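PDB 3L76: aspartokinase from Synechocystis, which probably catalyses the ATP-dependent phosphorylation of the beta-carboxyl group of aspartate to 4-phospho-L-aspartate, and binds lysine and threonine at its ACT domains. Local coordinates for residues Q6-T11 with E172-V177; I471-I476 with I493-A498; I527-I532 with E565-C570. One frame throughout, in Å; residues are numbered along the deposited sequence.

Contact 1: Q6-T11 with E172-V177; sequences QKFGGT and EIYTDV
Glu172 O accepts the backbone N-H of Lys7, with 2.9 Å between N and O. The bond joins two neighbouring parallel strands in the central sheet of the amino acid kinase domain. The first of them runs into Lys7-Phe8-Gly9-Gly10-Thr11, which matches the signature sequence of aspartokinases. The side chains of Glu172 and Gln6 extend alongside each other on one face of the sheet. Gln6 NE2 gives a weak hydrogen bond to Glu172 OE2 at 3.4 Å. Ile173 lies on the other face, with Lys7. Its CD1 meets Lys7 CG at 3.7 Å, and its CG2 touches both CG and CE of the same lysine. Lys7 NZ then reaches Ser41 OG, and helix 154-166 packs against this face. Tyr174 returns to the face of Gln6. Its N-H binds Lys7 O at 2.8 Å, and that same oxygen lies in plane at the edge of the tyrosine ring. Tyr174 and Phe8 both carry CG beside the backbone N (chi1 -69° and -66°), which sends the two rings out side by side. The ring planes are only 13° apart, but they are shifted so far that there is little overlap; the centroids of the Phe8 and Tyr174 rings are 4.7 Å apart. Helix 16-31 covers Gln6, Phe8 and Tyr174. Tyr174 O takes a weak bond from Gly9 N. Thr175 OG1 donates to the anti lone pair of Asp176 OD1 at 3.0 Å. Beyond the strand, the Asp176 carboxylate lies against Thr11, its CG 3.2 Å from Thr11 OG1, without a hydrogen bond.

Contact 2: I471-I476 with I493-A498; sequences ISVDMI and IAFMVA. With LYS (lysine), chain F.
Val473 packs on the strand 493-498 with one branch and borders a bound lysine with the other. Its CB lies 3.5 Å from the carboxylate O of that lysine. CG1 is anti to the backbone N (chi1 174°), which carries it over to the second segment. There it meets Met496 O at 3.5 Å, and it also touches CB and CD2 of Phe495. CG2, the other tip, approaches the carboxylate O of the ligand and has Val497 CG1 as a more distant neighbour. The backbone of Val473 grips the ligand from both ends of the residue. Val473 N donates to the lysine O at 2.6 Å in a nearly straight bond (169°), while Val473 O accepts the lysine N at 2.7 Å. Ser472 OG accepts the same amino group at 3.1 Å. Ala372 N and Ser392 O also hydrogen-bond to the ligand. The two segments belong to a beta hairpin of an ACT domain, and the residues that lead into its first strand form one wall of this lysine pocket. Asp474 N donates to Met496 O at 2.8 Å, along a line tilted 23° from the carbonyl plane. Its carboxylate points elsewhere, to a salt bridge with Lys529. Further along, the Met475 and Met496 side chains run alongside each other, but the placing of Met496 CE against Met475 CB is doubtful. Ile476 and Ile493 are also neighbours, their CG2 atoms in contact, and Phe463 of helix 458-468 packs on both. At the far end, Ile471 CG2 touches Val497 CG1. A water bridges the two segments here, donating to Ser472 O and accepting Ala498 N at 2.9 Å.

Contact 3: I527-I532 with E565-C570; sequences IAKVSI and EIKISC. With LYS (lysine), chain E.
Strands 527-532 and 567-570 run antiparallel at 157°, and four backbone bonds tie the hydrogen-bonded pairs Val530-Cys570 and Ile532-Ile568. The straightest joins Val530 N to Cys570 O, with 177° at the hydrogen. Between these pairs sits the non-hydrogen-bonded pair Ser531-Ser569. Their hydroxyls bond to each other, OG to OG, at 2.7 Å, which gives each buried oxygen a partner. Lys529 and Lys567 flank them on the same face. The Lys529 chain bends at chi3 (64°), with its CD packed beside Ser569. Lys567 stays extended and lays CE 3.6 Å from Ser531 OG. The two ammonium groups come within 4.5 Å, NZ of Lys529 to NZ of Lys567, and both donate to one water. Asp474 balances Lys529, while Glu393 is only a distant, weak ion partner of Lys567. A methionine in place of Lys529 would probably leave the Asp474 carboxylate without this charged mate and the water without one of its donors. On the other face, Ile532 and Ile568 run side by side, with their CD1 atoms 3.9 Å apart. Phe547 of helix 543-552 packs on both. Ile568 CG1 also touches CE of the bound lysine at 3.5 Å. This is the sheet of an ACT domain, with helix 543-552, one of its two helices, packed on the isoleucine face and an amino-acid effector pocket at the end of the strand pair.

Overall arrangement
Contact 1 belongs to the amino acid kinase domain, while contacts 2 and 3 belong to the ACT domains. The centre of contact 1 is about 33 Å from that of contact 2 and about 29 Å from that of contact 3. Contacts 2 and 3 have centres about 14 Å apart and touch directly. The joint between them is Asp474 OD2 to Lys529 NZ at 2.9 Å, and Met475 CE packs on Ser569 CB at 3.8 Å. Contacts 2 and 3 each line a different lysine pocket, yet the Lys529 side chain of contact 3 also comes within about 6 Å of the lysine at contact 2. The Ile493 side chain lies about 4 Å from a bound threonine. The adjoining contacts therefore place sites for both end-product amino acids close together.

Contact 1: Q6-T11 with E172-V177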
loop_
_atom_site.group_PDB
_atom_site.type_symbol
_atom_site.label_atom_id
_atom_site.label_comp_id
_atom_site.label_asym_id
_atom_site.label_seq_id
_atom_site.Cartn_x
_atom_site.Cartn_y
_atom_site.Cartn_z
ATOM N N GLN A 6 -0.313 -21.359 -8.739
ATOM C CA GLN A 6 -1.089 -20.653 -9.759
ATOM C C GLN A 6 -0.855 -19.142 -9.688
ATOM O O GLN A 6 -0.652 -18.584 -8.613
ATOM C CB GLN A 6 -2.582 -20.955 -9.624
ATOM C CG GLN A 6 -2.951 -22.431 -9.719
ATOM C CD GLN A 6 -4.455 -22.659 -9.672
ATOM O OE1 GLN A 6 -5.229 -21.740 -9.396
ATOM N NE2 GLN A 6 -4.872 -23.889 -9.939
ATOM N N LYS A 7 -0.866 -18.487 -10.844
ATOM C CA LYS A 7 -0.737 -17.036 -10.898
ATOM C C LYS A 7 -1.852 -16.476 -11.754
ATOM O O LYS A 7 -2.225 -17.073 -12.758
ATOM C CB LYS A 7 0.632 -16.596 -11.435
ATOM C CG LYS A 7 0.566 -15.827 -12.752
ATOM C CD LYS A 7 0.802 -14.319 -12.591
ATOM C CE LYS A 7 0.609 -13.616 -13.936
ATOM N NZ LYS A 7 1.010 -12.183 -13.956
ATOM N N PHE A 8 -2.391 -15.336 -11.333
ATOM C CA PHE A 8 -3.481 -14.684 -12.041
ATOM C C PHE A 8 -3.124 -13.238 -12.318
ATOM O O PHE A 8 -2.777 -12.486 -11.403
ATOM C CB PHE A 8 -4.769 -14.755 -11.222
ATOM C CG PHE A 8 -5.305 -16.152 -11.052
ATOM C CD1 PHE A 8 -4.914 -16.936 -9.976
ATOM C CD2 PHE A 8 -6.196 -16.683 -11.972
ATOM C CE1 PHE A 8 -5.416 -18.226 -9.814
ATOM C CE2 PHE A 8 -6.696 -17.972 -11.824
ATOM C CZ PHE A 8 -6.311 -18.745 -10.746
ATOM N N GLY A 9 -3.208 -12.854 -13.587
ATOM C CA GLY A 9 -2.861 -11.508 -14.001
ATOM C C GLY A 9 -3.936 -10.479 -13.705
ATOM O O GLY A 9 -5.024 -10.819 -13.241
ATOM N N GLY A 10 -3.618 -9.219 -13.988
ATOM C CA GLY A 10 -4.506 -8.103 -13.721
ATOM C C GLY A 10 -5.925 -8.294 -14.219
ATOM O O GLY A 10 -6.860 -8.297 -13.428
ATOM N N THR A 11 -6.086 -8.455 -15.527
ATOM C CA THR A 11 -7.413 -8.576 -16.124
ATOM C C THR A 11 -8.238 -9.688 -15.496
ATOM O O THR A 11 -9.447 -9.549 -15.327
ATOM C CB THR A 11 -7.327 -8.831 -17.633
ATOM O OG1 THR A 11 -6.542 -10.008 -17.870
ATOM C CG2 THR A 11 -6.690 -7.642 -18.334
ATOM N N GLU A 172 1.095 -22.793 -13.139
ATOM C CA GLU A 172 0.133 -22.358 -14.148
ATOM C C GLU A 172 -0.010 -20.847 -14.168
ATOM O O GLU A 172 -0.231 -20.241 -13.123
ATOM C CB GLU A 172 -1.224 -22.987 -13.868
ATOM C CG GLU A 172 -1.170 -24.477 -13.586
ATOM C CD GLU A 172 -2.548 -25.085 -13.373
ATOM O OE1 GLU A 172 -3.300 -25.240 -14.351
ATOM O OE2 GLU A 172 -2.877 -25.422 -12.224
ATOM N N ILE A 173 0.121 -20.245 -15.351
ATOM C CA ILE A 173 -0.050 -18.800 -15.510
ATOM C C ILE A 173 -1.387 -18.513 -16.167
ATOM O O ILE A 173 -1.590 -18.845 -17.334
ATOM C CB ILE A 173 1.039 -18.175 -16.397
ATOM C CG1 ILE A 173 2.434 -18.604 -15.937
ATOM C CG2 ILE A 173 0.901 -16.655 -16.405
ATOM C CD1 ILE A 173 2.890 -17.952 -14.663
ATOM N N TYR A 174 -2.293 -17.886 -15.422
ATOM C CA TYR A 174 -3.627 -17.595 -15.936
ATOM C C TYR A 174 -3.732 -16.182 -16.476
ATOM O O TYR A 174 -3.176 -15.240 -15.908
ATOM C CB TYR A 174 -4.695 -17.853 -14.867
ATOM C CG TYR A 174 -4.861 -19.316 -14.550
ATOM C CD1 TYR A 174 -4.075 -19.928 -13.584
ATOM C CD2 TYR A 174 -5.781 -20.095 -15.234
ATOM C CE1 TYR A 174 -4.218 -21.271 -13.288
ATOM C CE2 TYR A 174 -5.930 -21.447 -14.949
ATOM C CZ TYR A 174 -5.146 -22.024 -13.970
ATOM O OH TYR A 174 -5.273 -23.357 -13.678
ATOM N N THR A 175 -4.455 -16.047 -17.581
ATOM C CA THR A 175 -4.510 -14.792 -18.309
ATOM C C THR A 175 -5.727 -14.755 -19.224
ATOM O O THR A 175 -6.466 -15.735 -19.314
ATOM C CB THR A 175 -3.234 -14.596 -19.139
ATOM O OG1 THR A 175 -3.371 -13.426 -19.949
ATOM C CG2 THR A 175 -2.983 -15.815 -20.026
ATOM N N ASP A 176 -5.945 -13.619 -19.882
ATOM C CA ASP A 176 -7.053 -13.474 -20.828
ATOM C C ASP A 176 -6.645 -13.886 -22.236
ATOM O O ASP A 176 -6.779 -13.120 -23.176
ATOM C CB ASP A 176 -7.617 -12.047 -20.819
ATOM C CG ASP A 176 -6.542 -10.974 -20.969
ATOM O OD1 ASP A 176 -5.341 -11.271 -20.804
ATOM O OD2 ASP A 176 -6.909 -9.814 -21.243
ATOM N N VAL A 177 -6.151 -15.112 -22.356
ATOM C CA VAL A 177 -5.651 -15.654 -23.610
ATOM C C VAL A 177 -5.535 -17.162 -23.437
ATOM O O VAL A 177 -5.066 -17.632 -22.401
ATOM C CB VAL A 177 -4.268 -15.062 -23.962
ATOM C CG1 VAL A 177 -3.360 -16.122 -24.552
ATOM C CG2 VAL A 177 -4.417 -13.878 -24.898
#

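Contact 2: I471-I476 with I493-A498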
loop_
_atom_site.group_PDB
_atom_site.type_symbol
_atom_site.label_atom_id
_atom_site.label_comp_id
_atom_site.label_asym_id
_atom_site.label_seq_id
_atom_site.Cartn_x
_atom_site.Cartn_y
_atom_site.Cartn_z
ATOM N N ILE A 471 19.965 3.513 -26.297
ATOM C CA ILE A 471 19.368 2.851 -27.438
ATOM C C ILE A 471 19.642 1.346 -27.394
ATOM O O ILE A 471 20.786 0.904 -27.356
ATOM C CB ILE A 471 19.888 3.422 -28.758
ATOM C CG1 ILE A 471 19.566 4.916 -28.852
ATOM C CG2 ILE A 471 19.303 2.637 -29.933
ATOM C CD1 ILE A 471 20.285 5.629 -29.989
ATOM N N SER A 472 18.575 0.567 -27.388
ATOM C CA SER A 472 18.680 -0.878 -27.394
ATOM C C SER A 472 18.717 -1.355 -28.833
ATOM O O SER A 472 17.981 -0.848 -29.677
ATOM C CB SER A 472 17.484 -1.504 -26.661
ATOM O OG SER A 472 17.370 -2.890 -26.943
ATOM N N VAL A 473 19.563 -2.342 -29.109
ATOM C CA VAL A 473 19.717 -2.864 -30.460
ATOM C C VAL A 473 19.059 -4.235 -30.599
ATOM O O VAL A 473 19.180 -5.075 -29.716
ATOM C CB VAL A 473 21.213 -3.015 -30.796
ATOM C CG1 VAL A 473 21.458 -3.680 -32.143
ATOM C CG2 VAL A 473 22.013 -1.738 -30.534
ATOM N N ASP A 474 18.390 -4.466 -31.724
ATOM C CA ASP A 474 17.626 -5.694 -31.931
ATOM C C ASP A 474 18.407 -6.781 -32.665
ATOM O O ASP A 474 18.260 -7.964 -32.362
ATOM C CB ASP A 474 16.340 -5.398 -32.699
ATOM C CG ASP A 474 15.521 -6.651 -32.982
ATOM O OD1 ASP A 474 15.147 -7.359 -32.025
ATOM O OD2 ASP A 474 15.236 -6.921 -34.164
ATOM N N MET A 475 19.213 -6.370 -33.644
ATOM C CA MET A 475 19.970 -7.301 -34.472
ATOM C C MET A 475 21.336 -6.749 -34.817
ATOM O O MET A 475 21.493 -5.558 -35.031
ATOM C CB MET A 475 19.206 -7.637 -35.750
ATOM C CG MET A 475 17.853 -8.298 -35.497
ATOM S SD MET A 475 17.964 -10.066 -35.127
ATOM C CE MET A 475 18.246 -10.655 -36.803
ATOM N N ILE A 476 22.330 -7.628 -34.841
ATOM C CA ILE A 476 23.654 -7.279 -35.332
ATOM C C ILE A 476 24.158 -8.401 -36.225
ATOM O O ILE A 476 24.177 -9.564 -35.816
ATOM C CB ILE A 476 24.654 -7.083 -34.206
ATOM C CG1 ILE A 476 24.068 -6.177 -33.128
ATOM C CG2 ILE A 476 25.985 -6.535 -34.767
ATOM C CD1 ILE A 476 24.953 -6.012 -31.928
ATOM N N ILE A 493 29.246 -3.674 -40.889
ATOM C CA ILE A 493 28.442 -4.089 -39.754
ATOM C C ILE A 493 27.048 -3.537 -39.942
ATOM O O ILE A 493 26.875 -2.333 -40.028
ATOM C CB ILE A 493 29.019 -3.575 -38.403
ATOM C CG1 ILE A 493 30.404 -4.165 -38.148
ATOM C CG2 ILE A 493 28.074 -3.909 -37.233
ATOM C CD1 ILE A 493 31.000 -3.765 -36.806
ATOM N N ALA A 494 26.059 -4.421 -40.018
ATOM C CA ALA A 494 24.664 -4.013 -40.055
ATOM C C ALA A 494 23.971 -4.322 -38.717
ATOM O O ALA A 494 24.279 -5.318 -38.058
ATOM C CB ALA A 494 23.942 -4.712 -41.203
ATOM N N PHE A 495 23.028 -3.472 -38.325
ATOM C CA PHE A 495 22.283 -3.707 -37.098
ATOM C C PHE A 495 20.919 -3.067 -37.213
ATOM O O PHE A 495 20.697 -2.252 -38.093
ATOM C CB PHE A 495 23.035 -3.173 -35.873
ATOM C CG PHE A 495 23.157 -1.677 -35.828
ATOM C CD1 PHE A 495 24.204 -1.034 -36.470
ATOM C CD2 PHE A 495 22.236 -0.908 -35.128
ATOM C CE1 PHE A 495 24.324 0.360 -36.430
ATOM C CE2 PHE A 495 22.356 0.482 -35.088
ATOM C CZ PHE A 495 23.402 1.114 -35.740
ATOM N N MET A 496 20.003 -3.440 -36.329
ATOM C CA MET A 496 18.656 -2.894 -36.385
ATOM C C MET A 496 18.235 -2.273 -35.070
ATOM O O MET A 496 18.576 -2.772 -33.997
ATOM C CB MET A 496 17.651 -3.953 -36.826
ATOM C CG MET A 496 17.787 -4.333 -38.286
ATOM S SD MET A 496 16.933 -5.863 -38.650
ATOM C CE MET A 496 18.284 -7.021 -38.723
ATOM N N VAL A 497 17.512 -1.161 -35.177
ATOM C CA VAL A 497 16.946 -0.471 -34.030
ATOM C C VAL A 497 15.545 -0.009 -34.368
ATOM O O VAL A 497 15.156 0.013 -35.536
ATOM C CB VAL A 497 17.782 0.747 -33.601
ATOM C CG1 VAL A 497 19.138 0.303 -33.057
ATOM C CG2 VAL A 497 17.927 1.733 -34.749
ATOM N N ALA A 498 14.786 0.342 -33.334
ATOM C CA ALA A 498 13.466 0.921 -33.513
ATOM C C ALA A 498 13.588 2.184 -34.361
ATOM O O ALA A 498 14.482 3.000 -34.127
ATOM C CB ALA A 498 12.858 1.239 -32.145
HETATM N N LYS F . 18.992 -5.516 -27.061
HETATM C CA LYS F . 20.391 -5.882 -26.804
HETATM C C LYS F . 21.344 -4.695 -26.813
HETATM O O LYS F . 20.997 -3.623 -27.364
HETATM C CB LYS F . 20.862 -6.955 -27.800
HETATM C CG LYS F . 20.131 -8.287 -27.660
HETATM C CD LYS F . 20.286 -9.178 -28.883
HETATM C CE LYS F . 19.262 -8.834 -29.946
HETATM N NZ LYS F . 18.350 -9.976 -30.257
HETATM O OXT LYS F . 22.468 -4.814 -26.260
HETATM O O HOH W 1 15.841 0.557 -30.600
#

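Contact 3: I527-I532 with E565-C570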
loop_
_atom_site.group_PDB
_atom_site.type_symbol
_atom_site.label_atom_id
_atom_site.label_comp_id
_atom_site.label_asym_id
_atom_site.label_seq_id
_atom_site.Cartn_x
_atom_site.Cartn_y
_atom_site.Cartn_z
ATOM N N ILE A 527 12.230 -1.931 -43.952
ATOM C CA ILE A 527 12.542 -3.349 -43.809
ATOM C C ILE A 527 11.571 -4.037 -42.859
ATOM O O ILE A 527 11.020 -3.417 -41.949
ATOM C CB ILE A 527 13.954 -3.562 -43.256
ATOM C CG1 ILE A 527 14.043 -2.986 -41.840
ATOM C CG2 ILE A 527 15.003 -2.951 -44.196
ATOM C CD1 ILE A 527 15.095 -3.629 -40.964
ATOM N N ALA A 528 11.365 -5.327 -43.085
ATOM C CA ALA A 528 10.642 -6.171 -42.152
ATOM C C ALA A 528 11.524 -7.348 -41.782
ATOM O O ALA A 528 12.363 -7.774 -42.578
ATOM C CB ALA A 528 9.376 -6.656 -42.772
ATOM N N LYS A 529 11.347 -7.873 -40.574
ATOM C CA LYS A 529 12.052 -9.084 -40.169
ATOM C C LYS A 529 11.101 -10.267 -40.009
ATOM O O LYS A 529 10.135 -10.198 -39.263
ATOM C CB LYS A 529 12.845 -8.870 -38.879
ATOM C CG LYS A 529 13.710 -10.077 -38.520
ATOM C CD LYS A 529 14.463 -9.872 -37.242
ATOM C CE LYS A 529 13.519 -9.724 -36.066
ATOM N NZ LYS A 529 14.262 -9.576 -34.784
ATOM N N VAL A 530 11.386 -11.349 -40.722
ATOM C CA VAL A 530 10.568 -12.549 -40.670
ATOM C C VAL A 530 11.416 -13.627 -40.041
ATOM O O VAL A 530 12.551 -13.853 -40.458
ATOM C CB VAL A 530 10.144 -13.019 -42.068
ATOM C CG1 VAL A 530 8.837 -13.743 -41.989
ATOM C CG2 VAL A 530 10.015 -11.849 -42.996
ATOM N N SER A 531 10.868 -14.282 -39.025
ATOM C CA SER A 531 11.616 -15.267 -38.263
ATOM C C SER A 531 10.847 -16.575 -38.142
ATOM O O SER A 531 9.628 -16.582 -37.968
ATOM C CB SER A 531 11.912 -14.738 -36.854
ATOM O OG SER A 531 12.719 -13.583 -36.849
ATOM N N ILE A 532 11.565 -17.684 -38.224
ATOM C CA ILE A 532 10.989 -18.973 -37.877
ATOM C C ILE A 532 11.771 -19.530 -36.694
ATOM O O ILE A 532 12.970 -19.302 -36.581
ATOM C CB ILE A 532 10.986 -19.959 -39.064
ATOM C CG1 ILE A 532 12.402 -20.437 -39.383
ATOM C CG2 ILE A 532 10.323 -19.329 -40.297
ATOM C CD1 ILE A 532 12.476 -21.339 -40.578
ATOM N N GLU A 565 20.817 -21.545 -33.151
ATOM C CA GLU A 565 20.548 -22.964 -33.410
ATOM C C GLU A 565 19.074 -23.261 -33.702
ATOM O O GLU A 565 18.762 -24.261 -34.334
ATOM C CB GLU A 565 21.026 -23.847 -32.253
ATOM C CG GLU A 565 22.490 -23.664 -31.865
ATOM C CD GLU A 565 22.715 -22.421 -31.046
ATOM O OE1 GLU A 565 21.718 -21.750 -30.703
ATOM O OE2 GLU A 565 23.884 -22.130 -30.733
ATOM N N ILE A 566 18.164 -22.406 -33.241
ATOM C CA ILE A 566 16.735 -22.702 -33.371
ATOM C C ILE A 566 15.905 -21.550 -33.933
ATOM O O ILE A 566 14.684 -21.648 -34.026
ATOM C CB ILE A 566 16.112 -23.188 -32.011
ATOM C CG1 ILE A 566 15.944 -22.033 -31.022
ATOM C CG2 ILE A 566 16.963 -24.296 -31.382
ATOM C CD1 ILE A 566 15.314 -22.462 -29.701
ATOM N N LYS A 567 16.570 -20.461 -34.303
ATOM C CA LYS A 567 15.894 -19.311 -34.908
ATOM C C LYS A 567 16.593 -18.887 -36.185
ATOM O O LYS A 567 17.810 -18.715 -36.195
ATOM C CB LYS A 567 15.857 -18.115 -33.954
ATOM C CG LYS A 567 15.002 -16.965 -34.463
ATOM C CD LYS A 567 14.888 -15.816 -33.440
ATOM C CE LYS A 567 13.635 -14.962 -33.689
ATOM N NZ LYS A 567 13.737 -13.642 -33.027
ATOM N N ILE A 568 15.823 -18.742 -37.261
ATOM C CA ILE A 568 16.300 -18.103 -38.485
ATOM C C ILE A 568 15.492 -16.831 -38.719
ATOM O O ILE A 568 14.263 -16.865 -38.702
ATOM C CB ILE A 568 16.196 -19.013 -39.732
ATOM C CG1 ILE A 568 16.925 -20.339 -39.512
ATOM C CG2 ILE A 568 16.800 -18.314 -40.935
ATOM C CD1 ILE A 568 16.354 -21.485 -40.325
ATOM N N SER A 569 16.195 -15.714 -38.893
ATOM C CA SER A 569 15.590 -14.441 -39.279
ATOM C C SER A 569 16.057 -13.987 -40.678
ATOM O O SER A 569 17.252 -14.025 -40.999
ATOM C CB SER A 569 15.946 -13.351 -38.264
ATOM O OG SER A 569 15.376 -13.602 -37.011
ATOM N N CYS A 570 15.114 -13.545 -41.499
ATOM C CA CYS A 570 15.445 -12.901 -42.774
ATOM C C CYS A 570 14.964 -11.472 -42.754
ATOM O O CYS A 570 13.800 -11.213 -42.435
ATOM C CB CYS A 570 14.766 -13.606 -43.946
ATOM S SG CYS A 570 15.418 -15.215 -44.303
HETATM N N LYS E . 20.183 -26.888 -39.127
HETATM C CA LYS E . 19.125 -26.385 -39.993
HETATM C C LYS E . 19.486 -26.639 -41.463
HETATM O O LYS E . 20.580 -27.136 -41.776
HETATM C CB LYS E . 18.857 -24.896 -39.733
HETATM C CG LYS E . 20.091 -23.974 -39.858
HETATM C CD LYS E . 19.717 -22.503 -39.581
HETATM C CE LYS E . 19.537 -22.233 -38.088
HETATM N NZ LYS E . 20.757 -22.664 -37.318
HETATM O OXT LYS E . 18.686 -26.379 -42.365
HETATM O O HOH W 2 15.185 -11.561 -32.891
#